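Local coordinates for extracellular protein 11-1 (Passalora fulva, PDB 6ZUS), which is a secreted fungal avirulence effector that binds zinc ions and probably influences recognition by plant resistance proteins, at residues Ala10-His15 against Ser77-Ala82; Leu4-Val9 against Val138-Gln143; Asn44-Gly49 against Gln95-Asp100. One frame throughout, in Å; residues are numbered along the deposited sequence.

Interaction 1 (Ala10-His15 against Ser77-Ala82); sequences ALKWVH and SVQATA. With ZN (zinc ion), chain G.
Leu11 and Trp13 pair with Ala80 and Val78 through four backbone hydrogen bonds that join strands 6-20 and 71-86. The axes of the two short segments run at 169°, so the pairing is antiparallel. Leu11 N gives to Ala80 O at 2.8 Å and Trp13 N to Val78 O at 2.9 Å; the return bonds run from Ala80 N to Leu11 O and from Val78 N to Trp13 O. Between these pairs, Lys12 CA lies 3.4 Å from Val78 O in a CA-H...O contact.

The buried face carries Leu11, Trp13, Val78 and Ala80. Here Leu11 CD1 touches Ala82 CB at 3.9 Å, and Trp13 CB meets CG1 of Val78 at 4.0 Å. Helix 101-109 covers Leu11 and helix 31-40 covers Val78 and Ala80, while the Trp13 side chain touches both helices.

On the other face Val14 and Ser77 are buried too, and exposure is confined to Ala10, Lys12, Gln79 and Thr81, each partly exposed. Lys12 and Gln79 run alongside each other, with Lys12 CD 3.8 Å from Gln79 OE1. With CG anti to the backbone N (chi1 -178°), Lys12 passes Ser77, its CG 4.0 Å from Ser77 CB, before the chain bends at chi3. Beyond the paired residues, His15 ND1 binds a zinc ion at 2.0 Å, with a water as a further ligand.

The chemistry is therefore two-sided: backbone bonds set the register, apolar side chains seat one face against the helices, and the other is carried by the aliphatic parts of Lys12 against Ser77 CB and Gln79 CB.

Interaction 2 (Leu4-Val9 against Val138-Gln143); sequences LDCKAV and VHCGSQ. With ZN (zinc ion), chain J.
Cys6 and Cys140 are joined covalently, SG to SG at 2.1 Å. The disulfide ties the start of strand 6-20 to the C-terminal tail, and Asp5 OD1 lies 3.6 Å from Cys140 SG.

The polar contacts across the segments come from the backbone. Cys6 and Val138 form an antiparallel hydrogen-bonded pair, but its two bonds differ in shape. Cys6 N gives to Val138 O at 3.1 Å within the carbonyl plane; Val138 N gives to Cys6 O at 2.9 Å from well above that carbonyl's plane, 43° out of it. The same pair of residues also makes an apolar contact, with Val138 CG2 set 3.9 Å from Cys6 CB and leaning over the Cys6 carbonyl group.

A CH-pi contact lies farther out. CD2 of Leu4 sits over the centre of one face of the His139 imidazole, 3.3 Å from the centroid and only 14° off the ring normal. For His139, chi1 (-70°, CG beside the backbone N) sets the direction of the ring, and chi2 turns it so that a face meets this methyl group while ND1 points to the metal.

Metal bonds form the last group. The zinc ion is held by His139 ND1 at 2.0 Å, with His2 ND1 a further ligand. OXT of Gln143, the C-terminal carboxylate, also binds it, but is modelled implausibly close at 1.6 Å from the zinc, so its exact geometry is doubtful.

Together these features describe a short antiparallel bridge closed by a disulfide, of the sort common in secreted proteins, between the N-terminal strand and the C-terminal tail, beside a zinc site of the crystallised construct in which His2 probably belongs to a vector-derived start.

Interaction 3 (Asn44-Gly49 against Gln95-Asp100); sequences NDACQG and QWFDCD
Phe97 and Cys99 face Ala46 and Cys47 across this contact, which contains no hydrogen bond between the two segments. From Phe97 CB outward, each step finds a partner. CB itself lies 3.8 Å from Cys47 SG, beside the disulfide. Rotation about the bond from CA to CB sets CG anti to the carbonyl carbon (chi1 -68°), and chi2 presents one face of the ring to Ala46. CD1 comes closest to Ala46 CB at 3.6 Å, CG and CE1 follow at 3.7 Å, and CD2, CE2 and CZ all remain within 3.9 Å of it. That near-even spread shows the methyl group to be centred: Ala46 CB is 3.5 Å from the ring centroid and 8° off the normal, a clear CH-pi contact.

The covalent link stands next to this packing. Cys47 SG and Cys99 SG are bonded at 2.1 Å with a chi3 of -73°.

Local turns present the two sides. Residues Asp45 to Gln48 make a type I beta turn, and Asp45 OD2 accepts from Cys47 N at 2.9 Å in an Asx turn, the donor lying above the carboxylate plane. This places Ala46 and Cys47 on the side facing Phe97. Asp98 OD1 accepts from Asp100 N in a second Asx turn spanning Cys99, just before helix 101-109.

The disulfide thus fastens the loop between helix 31-40 and strand 57-64 to the chain running from the short strand 96-98 into helix 101-109. Arg107 of that helix forms a salt bridge with Asp45 and a hydrogen bond with Asp98 O, while Trp90 of strand 89-91 packs against both Ala46 and Cys99.

Interaction 1 lies near the centre of the chain and is largely buried, whereas interactions 2 and 3 sit farther out and are partly buried. This place in the fold matches their chemistry: regular strand pairing dominates the first, while a disulfide with one CH-pi contact marks each of the others. Interactions 1 and 2 share strand 6-20 and continue into each other, Ala82 N lying 2.8 Å from Val9 O in a probable hydrogen bond. Interaction 3 is outside the four-stranded sheet holding strand 6-20, but is linked to interaction 2 by a probable hydrogen bond from Lys7 NZ to Cys99 O (2.7 Å). Gln48 NE2 also packs on Ala82 CB, bringing interaction 3 against interaction 1.

Interaction 1 (Ala10-His15 against Ser77-Ala82)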
loop_
_atom_site.group_PDB
_atom_site.type_symbol
_atom_site.label_atom_id
_atom_site.label_comp_id
_atom_site.label_asym_id
_atom_site.label_seq_id
_atom_site.Cartn_x
_atom_site.Cartn_y
_atom_site.Cartn_z
ATOM N N ALA A 10 0.162 3.531 -7.038
ATOM C CA ALA A 10 -0.872 3.729 -6.004
ATOM C C ALA A 10 -0.706 2.589 -4.986
ATOM O O ALA A 10 -0.902 1.447 -5.366
ATOM C CB ALA A 10 -2.251 3.736 -6.603
ATOM N N LEU A 11 -0.326 2.915 -3.761
ATOM C CA LEU A 11 -0.027 1.935 -2.661
ATOM C C LEU A 11 -1.098 2.059 -1.582
ATOM O O LEU A 11 -1.577 3.199 -1.282
ATOM C CB LEU A 11 1.345 2.232 -2.061
ATOM C CG LEU A 11 2.536 2.087 -3.014
ATOM C CD1 LEU A 11 3.724 2.832 -2.482
ATOM C CD2 LEU A 11 2.885 0.636 -3.229
ATOM N N LYS A 12 -1.401 0.944 -0.958
ATOM C CA LYS A 12 -2.362 0.941 0.172
ATOM C C LYS A 12 -2.010 -0.182 1.147
ATOM O O LYS A 12 -1.758 -1.336 0.707
ATOM C CB LYS A 12 -3.798 0.859 -0.343
ATOM C CG LYS A 12 -4.828 0.905 0.756
ATOM C CD LYS A 12 -6.182 1.255 0.264
ATOM C CE LYS A 12 -6.974 0.103 -0.249
ATOM N NZ LYS A 12 -8.429 0.376 -0.069
ATOM N N TRP A 13 -1.889 0.229 2.392
ATOM C CA TRP A 13 -1.624 -0.623 3.576
ATOM C C TRP A 13 -2.969 -0.912 4.225
ATOM O O TRP A 13 -3.764 0.036 4.457
ATOM C CB TRP A 13 -0.699 0.114 4.509
ATOM C CG TRP A 13 -0.303 -0.668 5.705
ATOM C CD1 TRP A 13 0.866 -1.350 5.884
ATOM C CD2 TRP A 13 -1.039 -0.757 6.941
ATOM N NE1 TRP A 13 0.906 -1.868 7.142
ATOM C CE2 TRP A 13 -0.253 -1.553 7.813
ATOM C CE3 TRP A 13 -2.259 -0.250 7.407
ATOM C CZ2 TRP A 13 -0.655 -1.849 9.110
ATOM C CZ3 TRP A 13 -2.671 -0.564 8.692
ATOM C CH2 TRP A 13 -1.876 -1.354 9.516
ATOM N N VAL A 14 -3.268 -2.170 4.497
ATOM C CA VAL A 14 -4.618 -2.567 4.977
ATOM C C VAL A 14 -4.500 -3.448 6.220
ATOM O O VAL A 14 -3.704 -4.398 6.200
ATOM C CB VAL A 14 -5.452 -3.257 3.876
ATOM C CG1 VAL A 14 -6.873 -3.496 4.376
ATOM C CG2 VAL A 14 -5.465 -2.488 2.550
ATOM N N HIS A 15 -5.296 -3.129 7.239
ATOM C CA HIS A 15 -5.594 -4.041 8.376
ATOM C C HIS A 15 -7.105 -4.337 8.352
ATOM O O HIS A 15 -7.879 -3.409 8.601
ATOM C CB HIS A 15 -5.112 -3.462 9.722
ATOM C CG HIS A 15 -5.270 -4.475 10.814
ATOM N ND1 HIS A 15 -5.304 -4.165 12.160
ATOM C CD2 HIS A 15 -5.434 -5.810 10.759
ATOM C CE1 HIS A 15 -5.439 -5.259 12.852
ATOM N NE2 HIS A 15 -5.546 -6.261 12.053
ATOM N N SER A 77 -7.170 1.481 6.589
ATOM C CA SER A 77 -6.193 1.505 5.483
ATOM C C SER A 77 -5.590 2.894 5.402
ATOM O O SER A 77 -6.178 3.882 5.927
ATOM C CB SER A 77 -6.816 1.082 4.196
ATOM O OG SER A 77 -7.846 2.002 3.821
ATOM N N VAL A 78 -4.410 2.950 4.819
ATOM C CA VAL A 78 -3.792 4.261 4.477
ATOM C C VAL A 78 -3.187 4.098 3.081
ATOM O O VAL A 78 -2.573 3.038 2.798
ATOM C CB VAL A 78 -2.803 4.705 5.556
ATOM C CG1 VAL A 78 -1.665 3.721 5.801
ATOM C CG2 VAL A 78 -2.276 6.090 5.264
ATOM N N GLN A 79 -3.430 5.091 2.221
ATOM C CA GLN A 79 -3.004 5.029 0.813
ATOM C C GLN A 79 -2.201 6.287 0.475
ATOM O O GLN A 79 -2.420 7.350 1.061
ATOM C CB GLN A 79 -4.184 4.790 -0.109
ATOM C CG GLN A 79 -5.166 5.934 -0.095
ATOM C CD GLN A 79 -6.492 5.487 -0.665
ATOM O OE1 GLN A 79 -7.306 4.841 0.020
ATOM N NE2 GLN A 79 -6.689 5.843 -1.926
ATOM N N ALA A 80 -1.263 6.116 -0.433
ATOM C CA ALA A 80 -0.438 7.194 -0.990
ATOM C C ALA A 80 0.130 6.702 -2.322
ATOM O O ALA A 80 0.164 5.466 -2.593
ATOM C CB ALA A 80 0.631 7.584 0.012
ATOM N N THR A 81 0.595 7.652 -3.124
ATOM C CA THR A 81 1.198 7.373 -4.443
ATOM C C THR A 81 2.708 7.528 -4.322
ATOM O O THR A 81 3.168 8.570 -3.808
ATOM C CB THR A 81 0.643 8.306 -5.518
ATOM O OG1 THR A 81 -0.762 8.010 -5.610
ATOM C CG2 THR A 81 1.351 8.101 -6.839
ATOM N N ALA A 82 3.436 6.503 -4.735
ATOM C CA ALA A 82 4.881 6.624 -5.026
ATOM C C ALA A 82 4.986 7.288 -6.409
ATOM O O ALA A 82 4.653 6.663 -7.405
ATOM C CB ALA A 82 5.568 5.266 -4.956
HETATM ZN ZN ZN G . -4.875 -2.364 13.002
HETATM O O HOH W 1 -2.719 -2.400 13.717
#

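Interaction 2 (Leu4-Val9 against Val138-Gln143)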
loop_
_atom_site.group_PDB
_atom_site.type_symbol
_atom_site.label_atom_id
_atom_site.label_comp_id
_atom_site.label_asym_id
_atom_site.label_seq_id
_atom_site.Cartn_x
_atom_site.Cartn_y
_atom_site.Cartn_z
ATOM N N LEU A 4 12.884 8.177 -18.925
ATOM C CA LEU A 4 11.419 8.462 -19.073
ATOM C C LEU A 4 10.599 7.185 -18.873
ATOM O O LEU A 4 9.451 7.208 -19.296
ATOM C CB LEU A 4 11.161 9.040 -20.465
ATOM C CG LEU A 4 12.128 10.163 -20.849
ATOM C CD1 LEU A 4 11.998 10.517 -22.326
ATOM C CD2 LEU A 4 11.932 11.394 -19.960
ATOM N N ASP A 5 11.185 6.178 -18.218
ATOM C CA ASP A 5 10.699 4.770 -18.121
ATOM C C ASP A 5 10.420 4.423 -16.639
ATOM O O ASP A 5 10.740 3.271 -16.221
ATOM C CB ASP A 5 11.750 3.802 -18.703
ATOM C CG ASP A 5 13.178 4.145 -18.280
ATOM O OD1 ASP A 5 13.347 4.613 -17.146
ATOM O OD2 ASP A 5 14.112 3.987 -19.108
ATOM N N CYS A 6 10.049 5.419 -15.827
ATOM C CA CYS A 6 9.563 5.194 -14.447
ATOM C C CYS A 6 8.024 5.113 -14.498
ATOM O O CYS A 6 7.418 5.492 -15.546
ATOM C CB CYS A 6 10.099 6.232 -13.461
ATOM S SG CYS A 6 11.687 5.739 -12.709
ATOM N N LYS A 7 7.409 4.649 -13.406
ATOM C CA LYS A 7 5.935 4.573 -13.213
ATOM C C LYS A 7 5.574 5.240 -11.882
ATOM O O LYS A 7 6.479 5.401 -11.002
ATOM C CB LYS A 7 5.475 3.112 -13.250
ATOM C CG LYS A 7 6.193 2.222 -12.251
ATOM C CD LYS A 7 5.706 0.821 -12.184
ATOM C CE LYS A 7 6.438 -0.006 -11.157
ATOM N NZ LYS A 7 7.607 -0.693 -11.747
ATOM N N ALA A 8 4.316 5.674 -11.749
ATOM C CA ALA A 8 3.724 6.067 -10.468
ATOM C C ALA A 8 2.917 4.861 -9.983
ATOM O O ALA A 8 2.284 4.188 -10.823
ATOM C CB ALA A 8 2.888 7.293 -10.605
ATOM N N VAL A 9 3.015 4.574 -8.675
ATOM C CA VAL A 9 2.398 3.372 -8.045
ATOM C C VAL A 9 1.462 3.862 -6.928
ATOM O O VAL A 9 1.932 4.576 -6.014
ATOM C CB VAL A 9 3.439 2.359 -7.528
ATOM C CG1 VAL A 9 2.733 1.158 -6.910
ATOM C CG2 VAL A 9 4.397 1.899 -8.624
ATOM N N VAL A 138 6.846 8.079 -16.743
ATOM C CA VAL A 138 7.180 9.348 -16.047
ATOM C C VAL A 138 8.713 9.441 -15.943
ATOM O O VAL A 138 9.394 8.424 -16.031
ATOM C CB VAL A 138 6.456 9.498 -14.687
ATOM C CG1 VAL A 138 4.929 9.348 -14.814
ATOM C CG2 VAL A 138 7.039 8.595 -13.587
ATOM N N HIS A 139 9.240 10.637 -15.770
ATOM C CA HIS A 139 10.682 10.841 -15.483
ATOM C C HIS A 139 11.025 10.112 -14.169
ATOM O O HIS A 139 10.206 10.166 -13.198
ATOM C CB HIS A 139 11.061 12.334 -15.372
ATOM C CG HIS A 139 11.015 13.057 -16.675
ATOM N ND1 HIS A 139 12.100 13.773 -17.165
ATOM C CD2 HIS A 139 10.013 13.177 -17.589
ATOM C CE1 HIS A 139 11.749 14.330 -18.325
ATOM N NE2 HIS A 139 10.468 13.981 -18.610
ATOM N N CYS A 140 12.222 9.533 -14.099
ATOM C CA CYS A 140 12.752 8.972 -12.840
ATOM C C CYS A 140 13.215 10.132 -11.951
ATOM O O CYS A 140 13.089 10.011 -10.699
ATOM C CB CYS A 140 13.797 7.887 -13.098
ATOM S SG CYS A 140 13.093 6.467 -14.025
ATOM N N GLY A 141 13.745 11.210 -12.571
ATOM C CA GLY A 141 14.197 12.384 -11.827
ATOM C C GLY A 141 13.079 13.363 -11.578
ATOM O O GLY A 141 12.017 13.218 -12.172
ATOM N N SER A 142 13.332 14.335 -10.710
ATOM C CA SER A 142 12.354 15.391 -10.374
ATOM C C SER A 142 12.331 16.431 -11.519
ATOM O O SER A 142 11.434 17.294 -11.507
ATOM C CB SER A 142 12.704 16.016 -9.061
ATOM O OG SER A 142 13.925 16.743 -9.160
ATOM N N GLN A 143 13.295 16.354 -12.447
ATOM C CA GLN A 143 13.353 17.163 -13.690
ATOM C C GLN A 143 13.425 16.259 -14.923
ATOM O O GLN A 143 13.027 16.888 -15.960
ATOM C CB GLN A 143 14.546 18.112 -13.562
ATOM C CG GLN A 143 14.387 19.026 -12.350
ATOM C CD GLN A 143 15.429 20.121 -12.298
ATOM O OE1 GLN A 143 16.492 20.034 -12.927
ATOM N NE2 GLN A 143 15.141 21.147 -11.502
ATOM O OXT GLN A 143 13.841 15.029 -15.091
HETATM ZN ZN ZN J . 13.902 13.996 -16.323
#

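Interaction 3 (Asn44-Gly49 against Gln95-Asp100)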
loop_
_atom_site.group_PDB
_atom_site.type_symbol
_atom_site.label_atom_id
_atom_site.label_comp_id
_atom_site.label_asym_id
_atom_site.label_seq_id
_atom_site.Cartn_x
_atom_site.Cartn_y
_atom_site.Cartn_z
ATOM N N ASN A 44 13.212 4.598 0.788
ATOM C CA ASN A 44 14.526 4.542 0.108
ATOM C C ASN A 44 14.763 3.151 -0.470
ATOM O O ASN A 44 15.930 2.719 -0.537
ATOM C CB ASN A 44 15.654 4.945 1.047
ATOM C CG ASN A 44 15.747 3.995 2.212
ATOM O OD1 ASN A 44 14.853 3.172 2.419
ATOM N ND2 ASN A 44 16.828 4.096 2.974
ATOM N N ASP A 45 13.721 2.529 -1.022
ATOM C CA ASP A 45 13.920 1.288 -1.810
ATOM C C ASP A 45 14.864 1.569 -2.998
ATOM O O ASP A 45 14.809 2.669 -3.577
ATOM C CB ASP A 45 12.591 0.713 -2.285
ATOM C CG ASP A 45 12.727 -0.656 -2.935
ATOM O OD1 ASP A 45 12.898 -1.622 -2.169
ATOM O OD2 ASP A 45 12.670 -0.736 -4.190
ATOM N N ALA A 46 15.662 0.581 -3.398
ATOM C CA ALA A 46 16.538 0.664 -4.583
ATOM C C ALA A 46 15.735 1.085 -5.823
ATOM O O ALA A 46 16.311 1.795 -6.694
ATOM C CB ALA A 46 17.205 -0.671 -4.798
ATOM N N CYS A 47 14.460 0.655 -5.959
ATOM C CA CYS A 47 13.575 0.995 -7.123
ATOM C C CYS A 47 12.957 2.397 -7.030
ATOM O O CYS A 47 12.295 2.809 -8.004
ATOM C CB CYS A 47 12.469 -0.033 -7.299
ATOM S SG CYS A 47 13.200 -1.656 -7.633
ATOM N N GLN A 48 13.155 3.123 -5.940
ATOM C CA GLN A 48 12.529 4.460 -5.751
ATOM C C GLN A 48 13.248 5.505 -6.647
ATOM O O GLN A 48 14.481 5.616 -6.565
ATOM C CB GLN A 48 12.601 4.926 -4.287
ATOM C CG GLN A 48 11.528 5.948 -3.934
ATOM C CD GLN A 48 10.137 5.334 -4.018
ATOM O OE1 GLN A 48 9.913 4.210 -3.568
ATOM N NE2 GLN A 48 9.210 6.081 -4.590
ATOM N N GLY A 49 12.496 6.284 -7.433
ATOM C CA GLY A 49 12.987 7.505 -8.074
ATOM C C GLY A 49 12.825 8.703 -7.176
ATOM O O GLY A 49 12.816 8.580 -5.920
ATOM N N GLN A 95 23.495 -5.815 -6.125
ATOM C CA GLN A 95 22.508 -6.884 -6.421
ATOM C C GLN A 95 21.344 -6.324 -7.230
ATOM O O GLN A 95 21.173 -5.092 -7.290
ATOM C CB GLN A 95 22.001 -7.535 -5.128
ATOM C CG GLN A 95 21.097 -6.662 -4.271
ATOM C CD GLN A 95 20.729 -7.338 -2.967
ATOM O OE1 GLN A 95 20.373 -8.533 -2.931
ATOM N NE2 GLN A 95 20.853 -6.583 -1.887
ATOM N N TRP A 96 20.593 -7.235 -7.833
ATOM C CA TRP A 96 19.364 -6.957 -8.601
ATOM C C TRP A 96 18.132 -6.850 -7.689
ATOM O O TRP A 96 17.941 -7.675 -6.720
ATOM C CB TRP A 96 19.123 -8.030 -9.650
ATOM C CG TRP A 96 20.177 -8.039 -10.705
ATOM C CD1 TRP A 96 21.320 -8.796 -10.775
ATOM C CD2 TRP A 96 20.134 -7.224 -11.880
ATOM N NE1 TRP A 96 22.001 -8.488 -11.924
ATOM C CE2 TRP A 96 21.296 -7.531 -12.621
ATOM C CE3 TRP A 96 19.227 -6.269 -12.357
ATOM C CZ2 TRP A 96 21.566 -6.895 -13.823
ATOM C CZ3 TRP A 96 19.493 -5.648 -13.551
ATOM C CH2 TRP A 96 20.653 -5.961 -14.268
ATOM N N PHE A 97 17.242 -5.959 -8.106
ATOM C CA PHE A 97 15.907 -5.691 -7.501
ATOM C C PHE A 97 14.851 -5.802 -8.589
ATOM O O PHE A 97 14.999 -5.283 -9.714
ATOM C CB PHE A 97 15.876 -4.306 -6.847
ATOM C CG PHE A 97 16.766 -4.221 -5.636
ATOM C CD1 PHE A 97 18.135 -3.990 -5.767
ATOM C CD2 PHE A 97 16.242 -4.357 -4.357
ATOM C CE1 PHE A 97 18.951 -3.896 -4.649
ATOM C CE2 PHE A 97 17.065 -4.275 -3.243
ATOM C CZ PHE A 97 18.425 -4.076 -3.391
ATOM N N ASP A 98 13.806 -6.536 -8.260
ATOM C CA ASP A 98 12.593 -6.575 -9.093
ATOM C C ASP A 98 11.727 -5.366 -8.727
ATOM O O ASP A 98 11.290 -5.280 -7.580
ATOM C CB ASP A 98 11.871 -7.898 -8.890
ATOM C CG ASP A 98 10.767 -8.167 -9.898
ATOM O OD1 ASP A 98 10.422 -7.232 -10.691
ATOM O OD2 ASP A 98 10.277 -9.346 -9.900
ATOM N N CYS A 99 11.464 -4.502 -9.697
ATOM C CA CYS A 99 10.698 -3.254 -9.481
ATOM C C CYS A 99 9.236 -3.410 -9.924
ATOM O O CYS A 99 8.518 -2.413 -9.846
ATOM C CB CYS A 99 11.348 -2.078 -10.187
ATOM S SG CYS A 99 13.093 -1.792 -9.739
ATOM N N ASP A 100 8.802 -4.626 -10.267
ATOM C CA ASP A 100 7.372 -4.926 -10.551
ATOM C C ASP A 100 6.544 -4.572 -9.320
ATOM O O ASP A 100 7.083 -4.612 -8.200
ATOM C CB ASP A 100 7.171 -6.389 -10.965
ATOM C CG ASP A 100 7.651 -6.663 -12.420
ATOM O OD1 ASP A 100 8.153 -5.697 -13.129
ATOM O OD2 ASP A 100 7.536 -7.842 -12.879
#